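Local coordinates for putative peptide ABC-transport system periplasmic peptide-binding protein (Campylobacter jejuni, PDB 4OEV) that binds nickel(II) outside the cytoplasm, here together with oxalate, for import by an ABC-type transporter, within a family generally linked to peptide uptake, at residues 216-221 with 340-345; 270-273 with 277-280; 202-207 with 223-228. One frame throughout, in Å; residues are numbered along the deposited sequence.

Contact 1 (216-221 with 340-345); sequences LIDVSL and NDPLRV. With OXL (oxalate ion), chain D.
Asp-218 and Leu-343 mark the nearest backbone approach of loop 216-221 to the start of helix 342-357, their CA atoms 7.2 Å apart, and no direct hydrogen bond spans the gap. The Asp-218 side chain crosses that of Leu-343 at about a right angle, with OD2 3.5 Å from Leu-343 CB. Its OD1 rests against the Pro-342 ring, 3.7 Å from Pro-342 CG. An Asx turn holds this carboxylate: Asp-218 OD1 accepts from Ser-220 N at 2.9 Å, met 54° out of the carboxylate plane, and takes the Ser-220 hydroxyl on its anti lone pair. A chi1 of 71° sets Ser-220 OG there and also against the proline ring. Across the contact, Asp-341 is the N-cap of helix 342-357, its OD1 receiving Leu-343 N at 3.0 Å and, weakly, Arg-344 N. One water donates to both Asp-218 OD2 and Asp-341 OD1, probably easing the repulsion between two carboxylates that do not touch. The other Asp-341 oxygen, OD2, forms a salt bridge with Arg-344 NE at 3.0 Å, in the guanidinium plane, and so steadies a residue of the oxalate pocket from the second shell. Beyond it, Arg-344 NH1 bonds oxalate O3 at 2.8 Å and Arg-344 NH2 bonds oxalate O1 at 2.7 Å; NH2 also donates to Leu-381 O.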
loop_
_atom_site.group_PDB
_atom_site.type_symbol
_atom_site.label_atom_id
_atom_site.label_comp_id
_atom_site.label_asym_id
_atom_site.label_seq_id
_atom_site.Cartn_x
_atom_site.Cartn_y
_atom_site.Cartn_z
ATOM N N LEU A 216 -8.467 12.024 5.438
ATOM C CA LEU A 216 -7.126 12.058 6.055
ATOM C C LEU A 216 -6.480 13.378 5.657
ATOM O O LEU A 216 -6.526 13.771 4.479
ATOM C CB LEU A 216 -6.220 10.912 5.600
ATOM C CG LEU A 216 -6.741 9.527 5.901
ATOM C CD1 LEU A 216 -5.684 8.476 5.368
ATOM C CD2 LEU A 216 -6.973 9.402 7.370
ATOM N N ILE A 217 -5.885 14.050 6.635
ATOM C CA ILE A 217 -5.318 15.390 6.429
ATOM C C ILE A 217 -3.826 15.481 6.784
ATOM O O ILE A 217 -3.415 15.136 7.903
ATOM C CB ILE A 217 -6.085 16.440 7.269
ATOM C CG1 ILE A 217 -7.551 16.479 6.871
ATOM C CG2 ILE A 217 -5.430 17.836 7.118
ATOM C CD1 ILE A 217 -7.802 16.776 5.381
ATOM N N ASP A 218 -3.011 15.954 5.844
ATOM C CA ASP A 218 -1.586 16.121 6.133
ATOM C C ASP A 218 -1.300 16.964 7.375
ATOM O O ASP A 218 -1.986 17.953 7.652
ATOM C CB ASP A 218 -0.858 16.758 4.966
ATOM C CG ASP A 218 0.632 16.689 5.151
ATOM O OD1 ASP A 218 1.283 17.727 5.368
ATOM O OD2 ASP A 218 1.158 15.557 5.091
ATOM N N VAL A 219 -0.261 16.572 8.108
ATOM C CA VAL A 219 0.118 17.251 9.332
ATOM C C VAL A 219 0.336 18.758 9.082
ATOM O O VAL A 219 0.105 19.571 9.978
ATOM C CB VAL A 219 1.386 16.582 9.943
ATOM C CG1 VAL A 219 2.582 16.710 9.000
ATOM C CG2 VAL A 219 1.727 17.171 11.269
ATOM N N SER A 220 0.678 19.145 7.853
ATOM C CA SER A 220 0.937 20.551 7.549
ATOM C C SER A 220 -0.322 21.405 7.588
ATOM O O SER A 220 -0.253 22.645 7.599
ATOM C CB SER A 220 1.587 20.702 6.181
ATOM O OG SER A 220 0.659 20.428 5.141
ATOM N N LEU A 221 -1.470 20.744 7.626
ATOM C CA LEU A 221 -2.741 21.436 7.543
ATOM C C LEU A 221 -3.585 21.273 8.789
ATOM O O LEU A 221 -4.676 21.820 8.842
ATOM C CB LEU A 221 -3.526 20.936 6.325
ATOM C CG LEU A 221 -2.889 21.284 4.981
ATOM C CD1 LEU A 221 -3.387 20.373 3.864
ATOM C CD2 LEU A 221 -3.151 22.748 4.629
ATOM N N ASN A 340 0.474 17.195 -5.625
ATOM C CA ASN A 340 -0.744 17.256 -4.807
ATOM C C ASN A 340 -0.491 16.767 -3.381
ATOM O O ASN A 340 -1.400 16.779 -2.530
ATOM C CB ASN A 340 -1.843 16.410 -5.441
ATOM C CG ASN A 340 -1.367 14.976 -5.712
ATOM O OD1 ASN A 340 -0.457 14.762 -6.493
ATOM N ND2 ASN A 340 -1.965 14.013 -5.052
ATOM N N ASP A 341 0.723 16.287 -3.118
ATOM C CA ASP A 341 1.075 15.829 -1.756
ATOM C C ASP A 341 2.134 16.755 -1.118
ATOM O O ASP A 341 3.332 16.669 -1.468
ATOM C CB ASP A 341 1.578 14.401 -1.798
ATOM C CG ASP A 341 1.760 13.788 -0.401
ATOM O OD1 ASP A 341 1.974 14.553 0.571
ATOM O OD2 ASP A 341 1.674 12.528 -0.301
ATOM N N PRO A 342 1.698 17.593 -0.153
ATOM C CA PRO A 342 2.589 18.631 0.359
ATOM C C PRO A 342 3.749 18.020 1.106
ATOM O O PRO A 342 4.824 18.633 1.092
ATOM C CB PRO A 342 1.710 19.466 1.293
ATOM C CG PRO A 342 0.611 18.489 1.789
ATOM C CD PRO A 342 0.386 17.582 0.548
ATOM N N LEU A 343 3.554 16.834 1.684
ATOM C CA LEU A 343 4.611 16.169 2.435
ATOM C C LEU A 343 5.748 15.764 1.505
ATOM O O LEU A 343 6.940 16.000 1.792
ATOM C CB LEU A 343 4.055 14.973 3.183
ATOM C CG LEU A 343 5.115 14.184 3.948
ATOM C CD1 LEU A 343 5.880 15.137 4.856
ATOM C CD2 LEU A 343 4.436 13.140 4.787
ATOM N N ARG A 344 5.376 15.220 0.357
ATOM C CA ARG A 344 6.380 14.758 -0.602
ATOM C C ARG A 344 7.087 15.925 -1.264
ATOM O O ARG A 344 8.310 15.865 -1.478
ATOM C CB ARG A 344 5.736 13.842 -1.654
ATOM C CG ARG A 344 4.897 12.745 -1.043
ATOM C CD ARG A 344 4.686 11.625 -2.041
ATOM N NE ARG A 344 3.619 10.667 -1.710
ATOM C CZ ARG A 344 3.624 9.375 -2.079
ATOM N NH1 ARG A 344 2.595 8.571 -1.790
ATOM N NH2 ARG A 344 4.679 8.863 -2.709
ATOM N N VAL A 345 6.353 16.993 -1.592
ATOM C CA VAL A 345 6.978 18.200 -2.118
ATOM C C VAL A 345 8.004 18.752 -1.127
ATOM O O VAL A 345 9.135 19.113 -1.529
ATOM C CB VAL A 345 5.949 19.319 -2.421
ATOM C CG1 VAL A 345 6.675 20.645 -2.727
ATOM C CG2 VAL A 345 5.001 18.877 -3.549
HETATM C C1 OXL D . 3.615 5.783 -3.939
HETATM C C2 OXL D . 3.408 4.478 -4.701
HETATM O O1 OXL D . 4.746 6.427 -3.894
HETATM O O2 OXL D . 4.121 4.310 -5.707
HETATM O O3 OXL D . 2.598 6.240 -3.379
HETATM O O4 OXL D . 2.449 3.664 -4.428
HETATM O O HOH W 1 0.381 14.158 2.764
#

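Contact 2 (270-273 with 277-280); sequences SIVK and HDYA
Val-272 and Lys-273 meet residues 277-280 in a tight turn on the surface that joins helix 268-274 to strand 280-282. His-277 and Asp-278 both have positive phi, 52° in His-277, and these left-handed conformations turn the chain back alongside the helix end. The bond that results links residues six apart, one more than the 6→1 bond of a Schellman motif. Just before the touching residues, Ile-271 packs on Leu-347 and Ile-350 of helix 342-357.

Val-272 has the largest share of the contact, through both its carbonyl and its side chain. Val-272 O accepts from Asp-278 N at 3.3 Å; the bond is long, but the angle at the hydrogen is 173°, nearly straight, with the donor tilted out of the carbonyl plane. His-277 N is equally near to Val-272 O at 3.3 Å, yet its poor angle excludes a second hydrogen bond. With chi1 at 169°, Val-272 CG1 stands opposite the backbone N and reaches the returning chain, 3.2 Å from Ala-280 O. The same methyl lies 4.2 Å from Ala-280 CB, an apolar touch at the first residue of the strand. Strand 454-467 backs this region: Ala-458 touches Val-272, and the backbone of Asp-461 is hydrogen-bonded to that of Tyr-279.

Lys-273 follows, its CA 5.4 Å from His-277 CA, the nearest CA pair of the two segments. Its CB points away from the turn, and the close approaches are made by its backbone atoms. The Asp-278 carboxylate folds back beside its own backbone N, so that Asp-278 OD1 comes to 4.1 Å from Lys-273 CA.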
loop_
_atom_site.group_PDB
_atom_site.type_symbol
_atom_site.label_atom_id
_atom_site.label_comp_id
_atom_site.label_asym_id
_atom_site.label_seq_id
_atom_site.Cartn_x
_atom_site.Cartn_y
_atom_site.Cartn_z
ATOM N N SER A 270 16.486 15.365 11.716
ATOM C CA SER A 270 15.998 16.724 11.568
ATOM C C SER A 270 14.676 16.816 10.795
ATOM O O SER A 270 13.829 17.659 11.105
ATOM C CB SER A 270 17.064 17.588 10.888
ATOM O OG SER A 270 16.505 18.809 10.441
ATOM N N ILE A 271 14.499 15.956 9.798
ATOM C CA ILE A 271 13.276 15.933 9.000
ATOM C C ILE A 271 12.046 15.558 9.819
ATOM O O ILE A 271 11.000 16.217 9.758
ATOM C CB ILE A 271 13.423 14.934 7.840
ATOM C CG1 ILE A 271 14.233 15.545 6.705
ATOM C CG2 ILE A 271 12.054 14.466 7.323
ATOM C CD1 ILE A 271 14.502 14.523 5.629
ATOM N N VAL A 272 12.166 14.478 10.575
ATOM C CA VAL A 272 11.056 14.018 11.377
ATOM C C VAL A 272 10.735 15.006 12.480
ATOM O O VAL A 272 9.564 15.297 12.759
ATOM C CB VAL A 272 11.359 12.645 11.979
ATOM C CG1 VAL A 272 10.320 12.292 13.035
ATOM C CG2 VAL A 272 11.386 11.634 10.887
ATOM N N LYS A 273 11.780 15.520 13.118
ATOM C CA LYS A 273 11.611 16.505 14.164
ATOM C C LYS A 273 10.900 17.733 13.620
ATOM O O LYS A 273 9.909 18.194 14.194
ATOM C CB LYS A 273 12.959 16.897 14.766
ATOM C CG LYS A 273 12.887 18.009 15.794
ATOM C CD LYS A 273 14.301 18.406 16.261
ATOM C CE LYS A 273 15.165 18.911 15.079
ATOM N NZ LYS A 273 16.657 18.890 15.273
ATOM N N HIS A 277 6.816 17.016 12.506
ATOM C CA HIS A 277 6.292 17.405 13.817
ATOM C C HIS A 277 5.978 16.203 14.679
ATOM O O HIS A 277 4.945 16.169 15.348
ATOM C CB HIS A 277 5.037 18.264 13.667
ATOM C CG HIS A 277 5.205 19.432 12.744
ATOM N ND1 HIS A 277 6.119 20.440 12.977
ATOM C CD2 HIS A 277 4.557 19.767 11.603
ATOM C CE1 HIS A 277 6.037 21.338 12.009
ATOM N NE2 HIS A 277 5.095 20.954 11.164
ATOM N N ASP A 278 6.837 15.196 14.602
ATOM C CA ASP A 278 6.669 13.960 15.372
ATOM C C ASP A 278 5.304 13.236 15.117
ATOM O O ASP A 278 4.751 12.552 15.988
ATOM C CB ASP A 278 6.891 14.277 16.864
ATOM C CG ASP A 278 8.330 14.774 17.143
ATOM O OD1 ASP A 278 9.284 14.153 16.608
ATOM O OD2 ASP A 278 8.507 15.793 17.864
ATOM N N TYR A 279 4.764 13.444 13.916
ATOM C CA TYR A 279 3.724 12.594 13.346
ATOM C C TYR A 279 4.403 11.528 12.493
ATOM O O TYR A 279 3.848 11.040 11.494
ATOM C CB TYR A 279 2.761 13.415 12.508
ATOM C CG TYR A 279 1.355 13.392 13.040
ATOM C CD1 TYR A 279 0.417 12.511 12.506
ATOM C CD2 TYR A 279 0.958 14.238 14.070
ATOM C CE1 TYR A 279 -0.886 12.467 12.980
ATOM C CE2 TYR A 279 -0.360 14.210 14.558
ATOM C CZ TYR A 279 -1.274 13.308 14.004
ATOM O OH TYR A 279 -2.578 13.252 14.457
ATOM N N ALA A 280 5.622 11.170 12.885
ATOM C CA ALA A 280 6.449 10.258 12.082
ATOM C C ALA A 280 7.619 9.720 12.904
ATOM O O ALA A 280 7.947 10.278 13.953
ATOM C CB ALA A 280 6.950 10.968 10.842
#

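Contact 3 (202-207 with 223-228); sequences IASAEL and NIFKND
Ser-204 holds OG opposite its backbone N (chi1 -174°), and Phe-225 swings its ring beside its own N (chi1 -68°), which together aim the hydroxyl at the ring's rim. OG sits near the ring plane at that edge, 3.1 Å from Phe-225 CE2. Ile-224, with chi1 at 69°, reaches the same hydroxyl with the end of its chain, its CD1 3.0 Å from Ser-204 OG. Both approaches are tight, and OG, buried here, has no hydrogen-bonding partner in the model.

The contact sets helix 200-208 against the short, weakly bonded helix around 223-226, two elements that follow each other in the chain with strand 214-216 between them. Val-465 of strand 454-467 touches both Leu-207 and Phe-225, so the pair packs onto the antiparallel sheet. A T-shaped stack with Phe-231 of strand 231-236 adds an aromatic neighbour to the Phe-225 ring.

One turn after Ser-204, Leu-207 crosses the Phe-225 side chain at about a right angle and comes obliquely to the ring. Leu-207 CB is 3.8 Å from Phe-225 CE1, and Leu-207 CD1 is 3.8 Å from Phe-225 CZ. At the end of the helix, Lys-208 forms a salt bridge with Asp-228 and donates to Ile-224 O.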
loop_
_atom_site.group_PDB
_atom_site.type_symbol
_atom_site.label_atom_id
_atom_site.label_comp_id
_atom_site.label_asym_id
_atom_site.label_seq_id
_atom_site.Cartn_x
_atom_site.Cartn_y
_atom_site.Cartn_z
ATOM N N ILE A 202 -7.499 20.661 -0.545
ATOM C CA ILE A 202 -8.866 20.688 -1.045
ATOM C C ILE A 202 -9.767 19.911 -0.092
ATOM O O ILE A 202 -10.864 20.355 0.215
ATOM C CB ILE A 202 -8.955 20.133 -2.492
ATOM C CG1 ILE A 202 -8.224 21.106 -3.435
ATOM C CG2 ILE A 202 -10.430 19.928 -2.929
ATOM C CD1 ILE A 202 -8.376 20.812 -4.924
ATOM N N ALA A 203 -9.280 18.775 0.406
ATOM C CA ALA A 203 -10.015 18.006 1.412
ATOM C C ALA A 203 -10.296 18.860 2.641
ATOM O O ALA A 203 -11.380 18.843 3.193
ATOM C CB ALA A 203 -9.209 16.776 1.835
ATOM N N SER A 204 -9.278 19.594 3.056
ATOM C CA SER A 204 -9.348 20.421 4.242
ATOM C C SER A 204 -10.486 21.425 4.096
ATOM O O SER A 204 -11.339 21.622 5.003
ATOM C CB SER A 204 -7.966 21.090 4.428
ATOM O OG SER A 204 -7.910 21.806 5.632
ATOM N N ALA A 205 -10.552 22.033 2.918
ATOM C CA ALA A 205 -11.574 23.049 2.639
ATOM C C ALA A 205 -12.957 22.459 2.619
ATOM O O ALA A 205 -13.934 23.132 2.949
ATOM C CB ALA A 205 -11.307 23.705 1.335
ATOM N N GLU A 206 -13.065 21.228 2.119
ATOM C CA GLU A 206 -14.367 20.611 2.016
ATOM C C GLU A 206 -14.846 20.120 3.378
ATOM O O GLU A 206 -16.057 20.060 3.639
ATOM C CB GLU A 206 -14.354 19.493 0.968
ATOM C CG GLU A 206 -14.212 20.077 -0.434
ATOM C CD GLU A 206 -14.752 19.202 -1.536
ATOM O OE1 GLU A 206 -15.470 18.215 -1.257
ATOM O OE2 GLU A 206 -14.468 19.522 -2.706
ATOM N N LEU A 207 -13.926 19.806 4.273
ATOM C CA LEU A 207 -14.340 19.579 5.649
ATOM C C LEU A 207 -14.941 20.866 6.189
ATOM O O LEU A 207 -16.059 20.880 6.707
ATOM C CB LEU A 207 -13.166 19.143 6.524
ATOM C CG LEU A 207 -12.794 17.667 6.374
ATOM C CD1 LEU A 207 -11.420 17.367 6.989
ATOM C CD2 LEU A 207 -13.898 16.808 6.988
ATOM N N ASN A 223 -3.371 22.412 11.740
ATOM C CA ASN A 223 -3.580 23.570 12.594
ATOM C C ASN A 223 -4.954 24.212 12.395
ATOM O O ASN A 223 -5.516 24.768 13.338
ATOM C CB ASN A 223 -2.486 24.635 12.369
ATOM C CG ASN A 223 -1.149 24.257 12.988
ATOM O OD1 ASN A 223 -0.968 23.141 13.484
ATOM N ND2 ASN A 223 -0.200 25.220 12.990
ATOM N N ILE A 224 -5.516 24.157 11.193
ATOM C CA ILE A 224 -6.816 24.790 11.059
ATOM C C ILE A 224 -7.973 23.928 11.601
ATOM O O ILE A 224 -9.116 24.380 11.547
ATOM C CB ILE A 224 -7.129 25.186 9.613
ATOM C CG1 ILE A 224 -7.349 23.939 8.754
ATOM C CG2 ILE A 224 -6.007 26.049 9.049
ATOM C CD1 ILE A 224 -7.993 24.253 7.418
ATOM N N PHE A 225 -7.677 22.722 12.120
ATOM C CA PHE A 225 -8.714 21.867 12.760
ATOM C C PHE A 225 -8.532 21.691 14.282
ATOM O O PHE A 225 -9.501 21.380 14.996
ATOM C CB PHE A 225 -8.754 20.473 12.096
ATOM C CG PHE A 225 -9.251 20.520 10.697
ATOM C CD1 PHE A 225 -10.591 20.722 10.433
ATOM C CD2 PHE A 225 -8.349 20.457 9.627
ATOM C CE1 PHE A 225 -11.050 20.825 9.130
ATOM C CE2 PHE A 225 -8.804 20.552 8.318
ATOM C CZ PHE A 225 -10.136 20.748 8.061
ATOM N N LYS A 226 -7.308 21.883 14.788
ATOM C CA LYS A 226 -7.024 21.622 16.209
ATOM C C LYS A 226 -7.841 22.490 17.152
ATOM O O LYS A 226 -8.074 22.093 18.290
ATOM C CB LYS A 226 -5.549 21.839 16.522
ATOM C CG LYS A 226 -4.601 20.723 16.044
ATOM C CD LYS A 226 -3.150 21.266 15.999
ATOM C CE LYS A 226 -2.183 20.517 16.915
ATOM N NZ LYS A 226 -1.104 19.829 16.093
ATOM N N ASN A 227 -8.284 23.667 16.704
ATOM C CA ASN A 227 -9.065 24.524 17.600
ATOM C C ASN A 227 -10.532 24.684 17.166
ATOM O O ASN A 227 -11.230 25.604 17.606
ATOM C CB ASN A 227 -8.409 25.909 17.733
ATOM C CG ASN A 227 -8.526 26.437 19.123
ATOM O OD1 ASN A 227 -8.207 25.725 20.079
ATOM N ND2 ASN A 227 -9.070 27.654 19.274
ATOM N N ASP A 228 -10.981 23.794 16.284
ATOM C CA ASP A 228 -12.336 23.812 15.759
ATOM C C ASP A 228 -13.140 22.686 16.391
ATOM O O ASP A 228 -12.957 21.499 16.072
ATOM C CB ASP A 228 -12.328 23.664 14.223
ATOM C CG ASP A 228 -13.693 23.974 13.577
ATOM O OD1 ASP A 228 -13.696 24.332 12.385
ATOM O OD2 ASP A 228 -14.761 23.848 14.229
#

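From the N terminus, helix segment 202-207 opens contact 3, and 216-221 opens contact 1 before 223-228 closes contact 3, so these two cross. Contact 2 then opens and closes within 270-280, nested in the long loop that contact 1 completes at 340-345; contact 3 is already closed when contact 2 opens, so the two lie in series. Val-219 joins contacts 1 and 2, its CG2 3.9 Å from His-277 CD2. Ile-217 joins contacts 1 and 3, its CD1 3.8 Å from Ala-203 CB. Loop 216-221 is thus the shared piece, placed between helix 200-208, the turn after helix 268-274 and the start of helix 342-357, with strand 454-467 touching residues of all three contacts.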